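MAU2 chromatid cohesion factor homolog (PDB 4XDN) partners Scc2 in the complex required for cohesin to associate with chromosomes, and so takes part in sister chromatid cohesion. Local coordinates at residues S80-S85 against T123-E128; K86-M91 against L107-L112; I586-F591 against I609-N614. All blocks are in the same frame, centred on the assembly; numbering follows the deposited sequence.

Contact 1 of 3, residues S80-S85 against T123-E128; sequences SVLEDS and TDLVEE
Val81 O is held by two donors of the same residue: Ser85 N, at 2.9 Å from Val81 O, and Ser85 OG, at 2.8 Å from it, approach the carbonyl from opposite faces of its plane. OG stands beside its own backbone N (chi1 -70°), which points the hydroxyl back at the carbonyl one turn earlier; a serine is small enough to be buried here, its polar atom satisfied inside its own helix. This first turn of helix 81-98 opens with a capping box. Ser80 OG accepts a weak bond from Glu83 N, and Ser80 N in turn donates to Glu83 OE1 at 3.0 Å, above the carboxylate plane. Facing it is the start of helix 126-144, with Leu125 at the N-cap position, in a mainly helical solenoid, consistent with a TPR-like fold. No hydrogen bond joins the two segments; the contact is made by methyl groups and by the aliphatic part of Glu128. Leu125 CD2 touches Val81 CG2 at 3.9 Å, the two side chains crossing at about a right angle, and the same methyl meets Leu82 CD2 at 4.0 Å. Branched residues suit this seam, since one leucine branch can serve two neighbours. Glu128 bends at chi2 (78°), which turns its carboxylate toward Leu82; OE2 also makes a long, weak ion pair with a basic side chain of another protein's chain, and CG lies 3.5 Å from Ser85 OG.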
loop_
_atom_site.group_PDB
_atom_site.type_symbol
_atom_site.label_atom_id
_atom_site.label_comp_id
_atom_site.label_asym_id
_atom_site.label_seq_id
_atom_site.Cartn_x
_atom_site.Cartn_y
_atom_site.Cartn_z
ATOM N N SER A 80 24.112 0.367 38.578
ATOM C CA SER A 80 23.056 -0.452 39.159
ATOM C C SER A 80 22.235 -1.051 38.028
ATOM O O SER A 80 22.413 -0.678 36.868
ATOM C CB SER A 80 22.171 0.373 40.093
ATOM O OG SER A 80 21.542 1.434 39.393
ATOM N N VAL A 81 21.339 -1.977 38.358
ATOM C CA VAL A 81 20.529 -2.635 37.339
ATOM C C VAL A 81 19.655 -1.630 36.593
ATOM O O VAL A 81 19.508 -1.718 35.374
ATOM C CB VAL A 81 19.628 -3.746 37.938
ATOM C CG1 VAL A 81 20.462 -4.954 38.327
ATOM C CG2 VAL A 81 18.822 -3.228 39.131
ATOM N N LEU A 82 19.088 -0.671 37.317
ATOM C CA LEU A 82 18.224 0.332 36.702
ATOM C C LEU A 82 19.026 1.293 35.831
ATOM O O LEU A 82 18.607 1.640 34.726
ATOM C CB LEU A 82 17.455 1.112 37.770
ATOM C CG LEU A 82 16.297 0.369 38.443
ATOM C CD1 LEU A 82 15.688 1.230 39.536
ATOM C CD2 LEU A 82 15.227 -0.040 37.430
ATOM N N GLU A 83 20.177 1.719 36.336
ATOM C CA GLU A 83 21.065 2.586 35.578
ATOM C C GLU A 83 21.553 1.867 34.329
ATOM O O GLU A 83 21.569 2.438 33.236
ATOM C CB GLU A 83 22.253 3.021 36.436
ATOM C CG GLU A 83 21.871 3.918 37.605
ATOM C CD GLU A 83 22.993 4.085 38.611
ATOM O OE1 GLU A 83 24.022 3.387 38.482
ATOM O OE2 GLU A 83 22.846 4.916 39.534
ATOM N N ASP A 84 21.941 0.607 34.497
ATOM C CA ASP A 84 22.434 -0.189 33.383
ATOM C C ASP A 84 21.333 -0.359 32.341
ATOM O O ASP A 84 21.589 -0.276 31.140
ATOM C CB ASP A 84 22.932 -1.550 33.876
ATOM C CG ASP A 84 23.630 -2.346 32.792
ATOM O OD1 ASP A 84 23.997 -1.754 31.756
ATOM O OD2 ASP A 84 23.818 -3.566 32.980
ATOM N N SER A 85 20.109 -0.572 32.812
ATOM C CA SER A 85 18.955 -0.703 31.927
ATOM C C SER A 85 18.743 0.551 31.084
ATOM O O SER A 85 18.640 0.478 29.862
ATOM C CB SER A 85 17.689 -0.995 32.734
ATOM O OG SER A 85 17.721 -2.297 33.289
ATOM N N THR A 123 14.069 -7.410 43.181
ATOM C CA THR A 123 14.019 -6.085 42.569
ATOM C C THR A 123 13.010 -6.046 41.421
ATOM O O THR A 123 13.014 -6.916 40.556
ATOM C CB THR A 123 15.402 -5.659 42.032
ATOM O OG1 THR A 123 16.430 -6.089 42.934
ATOM C CG2 THR A 123 15.473 -4.150 41.867
ATOM N N ASP A 124 12.152 -5.029 41.420
ATOM C CA ASP A 124 11.124 -4.886 40.391
ATOM C C ASP A 124 11.756 -4.557 39.042
ATOM O O ASP A 124 12.136 -3.413 38.789
ATOM C CB ASP A 124 10.123 -3.797 40.785
ATOM C CG ASP A 124 8.871 -3.814 39.927
ATOM O OD1 ASP A 124 8.862 -4.495 38.881
ATOM O OD2 ASP A 124 7.891 -3.137 40.302
ATOM N N LEU A 125 11.857 -5.564 38.180
ATOM C CA LEU A 125 12.572 -5.426 36.918
ATOM C C LEU A 125 11.805 -6.008 35.731
ATOM O O LEU A 125 12.361 -6.146 34.640
ATOM C CB LEU A 125 13.944 -6.095 37.024
ATOM C CG LEU A 125 14.888 -5.483 38.062
ATOM C CD1 LEU A 125 16.139 -6.334 38.213
ATOM C CD2 LEU A 125 15.252 -4.053 37.685
ATOM N N VAL A 126 10.534 -6.334 35.940
ATOM C CA VAL A 126 9.709 -6.903 34.879
ATOM C C VAL A 126 9.652 -5.969 33.672
ATOM O O VAL A 126 9.853 -6.406 32.540
ATOM C CB VAL A 126 8.278 -7.196 35.373
ATOM C CG1 VAL A 126 7.402 -7.712 34.238
ATOM C CG2 VAL A 126 8.313 -8.207 36.506
ATOM N N GLU A 127 9.393 -4.687 33.917
ATOM C CA GLU A 127 9.309 -3.701 32.840
ATOM C C GLU A 127 10.554 -3.734 31.964
ATOM O O GLU A 127 10.461 -3.747 30.735
ATOM C CB GLU A 127 9.126 -2.292 33.404
ATOM C CG GLU A 127 7.869 -2.105 34.229
ATOM C CD GLU A 127 7.781 -0.718 34.833
ATOM O OE1 GLU A 127 8.304 0.236 34.214
ATOM O OE2 GLU A 127 7.197 -0.582 35.930
ATOM N N GLU A 128 11.717 -3.757 32.608
ATOM C CA GLU A 128 12.988 -3.762 31.895
ATOM C C GLU A 128 13.175 -5.050 31.094
ATOM O O GLU A 128 13.615 -5.014 29.946
ATOM C CB GLU A 128 14.153 -3.579 32.871
ATOM C CG GLU A 128 14.253 -2.181 33.479
ATOM C CD GLU A 128 13.251 -1.927 34.597
ATOM O OE1 GLU A 128 12.494 -2.854 34.954
ATOM O OE2 GLU A 128 13.226 -0.794 35.123
#

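Contact 2 of 3, residues K86-M91 against L107-L112; sequences KVTFEM and LYISSL
Two consecutive helices, 81-98 and 102-119, pair here as an antiparallel helical hairpin, as is common in helical-repeat proteins such as this one probably is; the axes of the two short segments approach to 10.2 Å and run at 159° to one another. Met91 meets Tyr108 in a Met-aromatic contact. The sulfur SD stands over one ring face, 4.5 Å from the ring centroid and 14° off the normal. An extended methionine, with CG anti to the backbone N (chi1 169°), is long and flexible enough to carry its sulfur across the gap between the helices. Further along, Leu112 CD2 touches both Thr88 and Phe89. It lies 3.9 Å from Thr88 CB and 3.5 Å from Phe89 CE1, approaching the ring obliquely. Ile109 CD1 comes instead to the edge of the Phe89 ring, 4.2 Å from Phe89 CD1, and also touches Thr88 CG2 at 4.0 Å. Threonine fits a buried helix-facing position because its methyl joins this apolar packing while OG1 turns back to Asp84 O and also bonds Lys74. On one flank helix 53-76 brings Phe70 and Gln71 against Met91. Helix 126-144 covers Phe89 and Ile109 with Leu135, and from it Arg131 makes a cation-pi contact with the Phe89 ring.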
loop_
_atom_site.group_PDB
_atom_site.type_symbol
_atom_site.label_atom_id
_atom_site.label_comp_id
_atom_site.label_asym_id
_atom_site.label_seq_id
_atom_site.Cartn_x
_atom_site.Cartn_y
_atom_site.Cartn_z
ATOM N N LYS A 86 18.677 1.698 31.750
ATOM C CA LYS A 86 18.396 2.962 31.078
ATOM C C LYS A 86 19.479 3.299 30.060
ATOM O O LYS A 86 19.179 3.612 28.907
ATOM C CB LYS A 86 18.270 4.088 32.107
ATOM C CG LYS A 86 17.755 5.409 31.546
ATOM C CD LYS A 86 16.353 5.266 30.962
ATOM C CE LYS A 86 15.703 6.616 30.699
ATOM N NZ LYS A 86 16.299 7.323 29.536
ATOM N N VAL A 87 20.737 3.224 30.490
ATOM C CA VAL A 87 21.869 3.527 29.621
ATOM C C VAL A 87 21.903 2.602 28.408
ATOM O O VAL A 87 22.092 3.055 27.277
ATOM C CB VAL A 87 23.211 3.411 30.384
ATOM C CG1 VAL A 87 24.400 3.532 29.426
ATOM C CG2 VAL A 87 23.300 4.477 31.471
ATOM N N THR A 88 21.723 1.308 28.647
ATOM C CA THR A 88 21.782 0.322 27.575
ATOM C C THR A 88 20.676 0.559 26.555
ATOM O O THR A 88 20.916 0.495 25.351
ATOM C CB THR A 88 21.672 -1.110 28.129
ATOM O OG1 THR A 88 22.763 -1.354 29.024
ATOM C CG2 THR A 88 21.711 -2.140 27.004
ATOM N N PHE A 89 19.469 0.838 27.040
ATOM C CA PHE A 89 18.327 1.078 26.164
ATOM C C PHE A 89 18.539 2.311 25.282
ATOM O O PHE A 89 18.302 2.258 24.075
ATOM C CB PHE A 89 17.043 1.241 26.986
ATOM C CG PHE A 89 16.556 -0.036 27.635
ATOM C CD1 PHE A 89 16.881 -1.281 27.112
ATOM C CD2 PHE A 89 15.761 0.015 28.769
ATOM C CE1 PHE A 89 16.427 -2.444 27.712
ATOM C CE2 PHE A 89 15.306 -1.145 29.370
ATOM C CZ PHE A 89 15.639 -2.374 28.840
ATOM N N GLU A 90 18.987 3.414 25.879
ATOM C CA GLU A 90 19.236 4.636 25.119
ATOM C C GLU A 90 20.333 4.412 24.087
ATOM O O GLU A 90 20.213 4.838 22.936
ATOM C CB GLU A 90 19.624 5.785 26.047
ATOM C CG GLU A 90 18.482 6.322 26.882
ATOM C CD GLU A 90 18.913 7.463 27.778
ATOM O OE1 GLU A 90 19.345 8.507 27.248
ATOM O OE2 GLU A 90 18.828 7.313 29.014
ATOM N N MET A 91 21.400 3.741 24.505
ATOM C CA MET A 91 22.506 3.432 23.608
ATOM C C MET A 91 22.065 2.538 22.456
ATOM O O MET A 91 22.323 2.842 21.292
ATOM C CB MET A 91 23.637 2.753 24.376
ATOM C CG MET A 91 24.716 2.168 23.479
ATOM S SD MET A 91 26.042 1.363 24.381
ATOM C CE MET A 91 26.807 0.491 23.022
ATOM N N LEU A 107 23.826 -8.229 21.531
ATOM C CA LEU A 107 24.694 -8.686 22.610
ATOM C C LEU A 107 24.481 -7.865 23.873
ATOM O O LEU A 107 24.486 -8.403 24.980
ATOM C CB LEU A 107 26.166 -8.619 22.191
ATOM C CG LEU A 107 26.688 -9.731 21.274
ATOM C CD1 LEU A 107 28.138 -9.462 20.902
ATOM C CD2 LEU A 107 26.558 -11.103 21.925
ATOM N N TYR A 108 24.294 -6.560 23.706
ATOM C CA TYR A 108 24.068 -5.677 24.840
ATOM C C TYR A 108 22.749 -5.999 25.536
ATOM O O TYR A 108 22.691 -6.073 26.763
ATOM C CB TYR A 108 24.081 -4.214 24.397
ATOM C CG TYR A 108 25.471 -3.643 24.219
ATOM C CD1 TYR A 108 26.347 -3.548 25.295
ATOM C CD2 TYR A 108 25.903 -3.189 22.982
ATOM C CE1 TYR A 108 27.614 -3.026 25.140
ATOM C CE2 TYR A 108 27.169 -2.666 22.818
ATOM C CZ TYR A 108 28.020 -2.586 23.900
ATOM O OH TYR A 108 29.277 -2.062 23.737
ATOM N N ILE A 109 21.696 -6.193 24.750
ATOM C CA ILE A 109 20.379 -6.482 25.306
ATOM C C ILE A 109 20.355 -7.868 25.946
ATOM O O ILE A 109 19.791 -8.045 27.025
ATOM C CB ILE A 109 19.278 -6.391 24.231
ATOM C CG1 ILE A 109 19.266 -4.997 23.597
ATOM C CG2 ILE A 109 17.906 -6.706 24.826
ATOM C CD1 ILE A 109 19.012 -3.858 24.578
ATOM N N SER A 110 20.965 -8.843 25.281
ATOM C CA SER A 110 21.043 -10.197 25.818
ATOM C C SER A 110 21.789 -10.204 27.146
ATOM O O SER A 110 21.368 -10.858 28.100
ATOM C CB SER A 110 21.733 -11.134 24.827
ATOM O OG SER A 110 20.958 -11.282 23.653
ATOM N N SER A 111 22.895 -9.469 27.199
ATOM C CA SER A 111 23.670 -9.333 28.426
ATOM C C SER A 111 22.835 -8.676 29.513
ATOM O O SER A 111 22.812 -9.137 30.652
ATOM C CB SER A 111 24.939 -8.517 28.179
ATOM O OG SER A 111 25.853 -9.228 27.366
ATOM N N LEU A 112 22.150 -7.595 29.154
ATOM C CA LEU A 112 21.304 -6.880 30.100
ATOM C C LEU A 112 20.215 -7.793 30.650
ATOM O O LEU A 112 19.969 -7.822 31.855
ATOM C CB LEU A 112 20.675 -5.654 29.437
ATOM C CG LEU A 112 19.788 -4.783 30.330
ATOM C CD1 LEU A 112 20.595 -4.168 31.466
ATOM C CD2 LEU A 112 19.118 -3.700 29.505
#

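Contact 3 of 3, residues I586-F591 against I609-N614; sequences ISAKCF and IWHLMN
Trp610 offers one indole face to Ser587, whose CB sits 3.7 Å from the centroid of the six-membered ring and 13° off its normal, a CH-pi contact. Asn614 ND2 lies over the same face, toward the rim. At the indole edge come the apolar neighbours, with Ile586 CG2 4.2 Å from Trp610 CH2 and Cys590 SG likewise near the ring plane. His611 is used by its edge: ND1 donates to Ser587 OG at 2.8 Å, with the oxygen in the imidazole plane. Its ring meets that of Phe591 obliquely, the planes at 32°. All this joins helices 580-593 and 601-618, successive antiparallel members of the helical array, whose short segments cross at -149°. Small residues, Ser587 and Ala588, face the aromatic ones, so the axes can come within 9.1 Å; Ala588 CB packs 3.5 Å from His611 CE1. Ser587 OG sits between the backbone N and the carbonyl carbon, where its one proton can be shared between the carbonyls of Tyr584 and Ile583 one turn earlier. Outside the pair, Tyr570 meets Trp610 edge-to-face. A second, weak donation to Ser587 OG comes from Asn614 ND2 at 3.2 Å.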
loop_
_atom_site.group_PDB
_atom_site.type_symbol
_atom_site.label_atom_id
_atom_site.label_comp_id
_atom_site.label_asym_id
_atom_site.label_seq_id
_atom_site.Cartn_x
_atom_site.Cartn_y
_atom_site.Cartn_z
ATOM N N ILE A 586 -31.508 1.768 -26.432
ATOM C CA ILE A 586 -30.252 1.325 -25.838
ATOM C C ILE A 586 -29.118 1.370 -26.858
ATOM O O ILE A 586 -28.017 1.832 -26.551
ATOM C CB ILE A 586 -30.377 -0.106 -25.274
ATOM C CG1 ILE A 586 -31.409 -0.141 -24.148
ATOM C CG2 ILE A 586 -29.033 -0.603 -24.750
ATOM C CD1 ILE A 586 -31.972 -1.511 -23.886
ATOM N N SER A 587 -29.385 0.886 -28.067
ATOM C CA SER A 587 -28.374 0.870 -29.115
ATOM C C SER A 587 -27.966 2.294 -29.478
ATOM O O SER A 587 -26.787 2.574 -29.697
ATOM C CB SER A 587 -28.887 0.129 -30.351
ATOM O OG SER A 587 -30.111 0.683 -30.793
ATOM N N ALA A 588 -28.943 3.193 -29.530
ATOM C CA ALA A 588 -28.670 4.596 -29.825
ATOM C C ALA A 588 -27.759 5.191 -28.760
ATOM O O ALA A 588 -26.812 5.911 -29.070
ATOM C CB ALA A 588 -29.961 5.384 -29.911
ATOM N N LYS A 589 -28.050 4.879 -27.502
ATOM C CA LYS A 589 -27.290 5.421 -26.384
ATOM C C LYS A 589 -25.870 4.871 -26.382
ATOM O O LYS A 589 -24.912 5.621 -26.208
ATOM C CB LYS A 589 -27.986 5.102 -25.060
ATOM C CG LYS A 589 -27.337 5.740 -23.839
ATOM C CD LYS A 589 -27.412 7.257 -23.886
ATOM C CE LYS A 589 -26.820 7.877 -22.632
ATOM N NZ LYS A 589 -26.897 9.363 -22.659
ATOM N N CYS A 590 -25.742 3.561 -26.576
ATOM C CA CYS A 590 -24.435 2.921 -26.675
ATOM C C CYS A 590 -23.610 3.565 -27.775
ATOM O O CYS A 590 -22.443 3.900 -27.578
ATOM C CB CYS A 590 -24.574 1.423 -26.960
ATOM S SG CYS A 590 -25.137 0.417 -25.578
ATOM N N PHE A 591 -24.240 3.735 -28.933
ATOM C CA PHE A 591 -23.590 4.284 -30.116
ATOM C C PHE A 591 -23.003 5.656 -29.817
ATOM O O PHE A 591 -21.834 5.923 -30.100
ATOM C CB PHE A 591 -24.602 4.372 -31.268
ATOM C CG PHE A 591 -23.986 4.476 -32.643
ATOM C CD1 PHE A 591 -22.756 3.906 -32.932
ATOM C CD2 PHE A 591 -24.663 5.137 -33.658
ATOM C CE1 PHE A 591 -22.211 4.004 -34.201
ATOM C CE2 PHE A 591 -24.123 5.238 -34.927
ATOM C CZ PHE A 591 -22.899 4.671 -35.201
ATOM N N ILE A 609 -22.994 -1.240 -36.206
ATOM C CA ILE A 609 -23.593 -2.304 -37.004
ATOM C C ILE A 609 -24.896 -2.750 -36.351
ATOM O O ILE A 609 -25.906 -2.938 -37.022
ATOM C CB ILE A 609 -22.651 -3.520 -37.156
ATOM C CG1 ILE A 609 -21.373 -3.115 -37.893
ATOM C CG2 ILE A 609 -23.352 -4.657 -37.912
ATOM C CD1 ILE A 609 -20.309 -4.194 -37.927
ATOM N N TRP A 610 -24.855 -2.913 -35.033
ATOM C CA TRP A 610 -26.019 -3.344 -34.273
ATOM C C TRP A 610 -27.141 -2.320 -34.373
ATOM O O TRP A 610 -28.297 -2.669 -34.603
ATOM C CB TRP A 610 -25.639 -3.567 -32.809
ATOM C CG TRP A 610 -26.793 -3.918 -31.931
ATOM C CD1 TRP A 610 -27.821 -4.765 -32.223
ATOM C CD2 TRP A 610 -27.041 -3.423 -30.612
ATOM N NE1 TRP A 610 -28.694 -4.830 -31.164
ATOM C CE2 TRP A 610 -28.236 -4.015 -30.162
ATOM C CE3 TRP A 610 -26.367 -2.537 -29.767
ATOM C CZ2 TRP A 610 -28.770 -3.752 -28.903
ATOM C CZ3 TRP A 610 -26.899 -2.277 -28.519
ATOM C CH2 TRP A 610 -28.091 -2.881 -28.100
ATOM N N HIS A 611 -26.792 -1.052 -34.200
ATOM C CA HIS A 611 -27.779 0.015 -34.244
ATOM C C HIS A 611 -28.397 0.143 -35.635
ATOM O O HIS A 611 -29.587 0.426 -35.763
ATOM C CB HIS A 611 -27.154 1.344 -33.826
ATOM C CG HIS A 611 -28.149 2.453 -33.698
ATOM N ND1 HIS A 611 -29.147 2.448 -32.748
ATOM C CD2 HIS A 611 -28.314 3.591 -34.414
ATOM C CE1 HIS A 611 -29.881 3.539 -32.880
ATOM N NE2 HIS A 611 -29.397 4.249 -33.882
ATOM N N LEU A 612 -27.592 -0.070 -36.673
ATOM C CA LEU A 612 -28.088 -0.022 -38.046
ATOM C C LEU A 612 -29.166 -1.077 -38.278
ATOM O O LEU A 612 -30.156 -0.814 -38.961
ATOM C CB LEU A 612 -26.943 -0.220 -39.046
ATOM C CG LEU A 612 -27.348 -0.294 -40.525
ATOM C CD1 LEU A 612 -28.039 0.984 -40.974
ATOM C CD2 LEU A 612 -26.138 -0.580 -41.403
ATOM N N MET A 613 -28.971 -2.267 -37.714
ATOM C CA MET A 613 -29.962 -3.333 -37.830
ATOM C C MET A 613 -31.273 -2.884 -37.210
ATOM O O MET A 613 -32.331 -2.985 -37.827
ATOM C CB MET A 613 -29.483 -4.618 -37.147
ATOM C CG MET A 613 -28.224 -5.226 -37.741
ATOM S SD MET A 613 -28.305 -5.439 -39.526
ATOM C CE MET A 613 -26.840 -4.529 -40.028
ATOM N N ASN A 614 -31.191 -2.380 -35.985
ATOM C CA ASN A 614 -32.368 -1.924 -35.263
ATOM C C ASN A 614 -33.094 -0.816 -36.028
ATOM O O ASN A 614 -34.321 -0.745 -36.018
ATOM C CB ASN A 614 -31.967 -1.449 -33.868
ATOM C CG ASN A 614 -31.244 -2.526 -33.075
ATOM O OD1 ASN A 614 -31.548 -3.713 -33.193
ATOM N ND2 ASN A 614 -30.271 -2.116 -32.273
#

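Contacts 1 and 2 are neighbours, their centres 11 Å apart, and share helix 81-98: contact 1 uses its first turn, against the start of helix 126-144, and contact 2 the turn after, against helix 102-119. They meet directly, with Glu128 O 3.5 Å from Phe89 CZ and Leu112 CD2 3.9 Å from Ser85 CA, so the three successive helices pack against one another. Contact 3 belongs to the far end of the elongated chain, on the other side of its centre; about 81 Å separates its centre from that of contact 1. A chain of another protein, consistent with Scc2, comes within reach of all three. A sulfate, probably from crystallisation, lies about 6 Å from the Val81 side chain.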